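Local coordinates for protein aminotransferase (Paracoccus denitrificans, PDB 4GRX) that probably transfers amino groups between amine donors and carbonyl acceptors as a pyridoxal-phosphate-dependent class III omega-aminotransferase, at residues Gly50-Ile53 with Arg59-Leu62. Numbering follows the deposited sequence.
Sequences GPYI and RRYL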
loop_
_atom_site.group_PDB
_atom_site.type_symbol
_atom_site.label_atom_id
_atom_site.label_comp_id
_atom_site.label_asym_id
_atom_site.label_seq_id
_atom_site.Cartn_x
_atom_site.Cartn_y
_atom_site.Cartn_z
ATOM N N GLY A 50 -9.777 2.086 -26.046
ATOM C CA GLY A 50 -8.458 2.541 -26.402
ATOM C C GLY A 50 -8.052 3.575 -25.370
ATOM O O GLY A 50 -8.196 3.342 -24.167
ATOM N N PRO A 51 -7.559 4.736 -25.833
ATOM C CA PRO A 51 -7.136 5.817 -24.940
ATOM C C PRO A 51 -8.277 6.758 -24.540
ATOM O O PRO A 51 -8.031 7.859 -24.045
ATOM C CB PRO A 51 -6.091 6.550 -25.773
ATOM C CG PRO A 51 -6.518 6.329 -27.193
ATOM C CD PRO A 51 -7.299 5.048 -27.251
ATOM N N TYR A 52 -9.514 6.314 -24.733
ATOM C CA TYR A 52 -10.690 7.111 -24.386
ATOM C C TYR A 52 -11.399 6.589 -23.159
ATOM O O TYR A 52 -11.484 5.383 -22.953
ATOM C CB TYR A 52 -11.692 7.142 -25.533
ATOM C CG TYR A 52 -11.169 7.762 -26.788
ATOM C CD1 TYR A 52 -10.570 6.978 -27.774
ATOM C CD2 TYR A 52 -11.264 9.129 -26.990
ATOM C CE1 TYR A 52 -10.073 7.546 -28.926
ATOM C CE2 TYR A 52 -10.774 9.709 -28.138
ATOM C CZ TYR A 52 -10.189 8.910 -29.103
ATOM O OH TYR A 52 -9.709 9.486 -30.239
ATOM N N ILE A 53 -11.896 7.521 -22.352
ATOM C CA ILE A 53 -12.827 7.218 -21.269
ATOM C C ILE A 53 -14.178 7.863 -21.591
ATOM O O ILE A 53 -14.266 8.796 -22.416
ATOM C CB ILE A 53 -12.296 7.654 -19.880
ATOM C CG1 ILE A 53 -12.182 9.186 -19.784
ATOM C CG2 ILE A 53 -10.960 6.970 -19.569
ATOM C CD1 ILE A 53 -11.836 9.706 -18.406
ATOM N N ARG A 59 -20.531 11.388 -22.065
ATOM C CA ARG A 59 -19.505 12.298 -22.564
ATOM C C ARG A 59 -18.155 11.588 -22.629
ATOM O O ARG A 59 -17.751 10.923 -21.686
ATOM C CB ARG A 59 -19.438 13.576 -21.721
ATOM C CG ARG A 59 -18.974 14.802 -22.505
ATOM C CD ARG A 59 -18.756 16.025 -21.618
ATOM N NE ARG A 59 -20.014 16.680 -21.240
ATOM C CZ ARG A 59 -20.659 16.519 -20.078
ATOM N NH1 ARG A 59 -20.186 15.709 -19.122
ATOM N NH2 ARG A 59 -21.793 17.185 -19.873
ATOM N N ARG A 60 -17.467 11.736 -23.752
ATOM C CA ARG A 60 -16.288 10.939 -24.063
ATOM C C ARG A 60 -15.029 11.811 -24.089
ATOM O O ARG A 60 -15.061 12.929 -24.594
ATOM C CB ARG A 60 -16.534 10.230 -25.402
ATOM C CG ARG A 60 -15.395 9.436 -26.011
ATOM C CD ARG A 60 -15.716 9.155 -27.480
ATOM N NE ARG A 60 -14.756 8.231 -28.078
ATOM C CZ ARG A 60 -14.886 6.904 -28.083
ATOM N NH1 ARG A 60 -15.955 6.329 -27.531
ATOM N NH2 ARG A 60 -13.943 6.151 -28.642
ATOM N N TYR A 61 -13.935 11.301 -23.524
ATOM C CA TYR A 61 -12.685 12.065 -23.380
ATOM C C TYR A 61 -11.439 11.262 -23.797
ATOM O O TYR A 61 -11.324 10.069 -23.502
ATOM C CB TYR A 61 -12.475 12.538 -21.934
ATOM C CG TYR A 61 -13.699 13.069 -21.192
ATOM C CD1 TYR A 61 -14.660 12.198 -20.665
ATOM C CD2 TYR A 61 -13.865 14.446 -20.963
ATOM C CE1 TYR A 61 -15.754 12.679 -19.963
ATOM C CE2 TYR A 61 -14.965 14.932 -20.268
ATOM C CZ TYR A 61 -15.903 14.044 -19.771
ATOM O OH TYR A 61 -16.997 14.513 -19.085
ATOM N N LEU A 62 -10.499 11.933 -24.459
ATOM C CA LEU A 62 -9.180 11.362 -24.714
ATOM C C LEU A 62 -8.253 11.589 -23.511
ATOM O O LEU A 62 -7.782 12.701 -23.291
ATOM C CB LEU A 62 -8.595 11.973 -25.982
ATOM C CG LEU A 62 -7.175 11.613 -26.399
ATOM C CD1 LEU A 62 -7.031 10.113 -26.601
ATOM C CD2 LEU A 62 -6.818 12.376 -27.667
#
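The Tyr-52 ring is covered on one face by Arg-60 and on the opposite face by Leu-62. The guanidinium of Arg-60 makes a cation-pi contact, CZ standing 4.5 Å from the Tyr-52 ring centroid, with the two planes turned 36° apart rather than flush. On the other side the CD1 methyl makes a CH-pi contact, Leu-62 CD1 lying 4.3 Å from the Tyr-52 ring centroid, while Leu-62 CB reaches Tyr-52 CE2 at 3.8 Å. At the end of the ring, the Tyr-52 hydroxyl is hydrogen-bonded to Glu-448. Arg-60 gets there because CG is anti to the backbone N (chi1 174°) and the chain stays extended as far as NE, which carries it across the hairpin to the ring. The Tyr-61 ring, by contrast, has Ile-53 O at its edge, near the ring plane.

The backbone next to these side chains pairs antiparallel. Ile-53 and Tyr-61 form a hydrogen-bonded pair, Ile-53 N giving to Tyr-61 O at 2.9 Å and Tyr-61 N giving to Ile-53 O at 2.8 Å, the latter nearly straight at 170°. Tyr-52 and Leu-62 follow as a non-hydrogen-bonded pair. These two lie on one face of the sheet; on the other, Ile-53 CG1 meets Tyr-61 CB. Beside the tyrosine, Pro-51 CB packs on Leu-62 CD1 at 3.8 Å. With an alanine at Tyr-52, the Arg-60 guanidinium would probably be left without its aromatic partner, the Leu-62 methyl would lose its ring face and Glu-448 a hydrogen bond.

Arg-60 also forms a salt bridge with Glu-49, and the Tyr-61 hydroxyl is hydrogen-bonded to Asp-55. The two strands make a beta hairpin at the middle of a four-stranded mixed sheet, flanked by strands 43-49 and 424-425. Helix 443-463 packs against the Tyr-52 and Leu-62 face, whereas on the other face Ile-53 touches Tyr-94 of the second subunit.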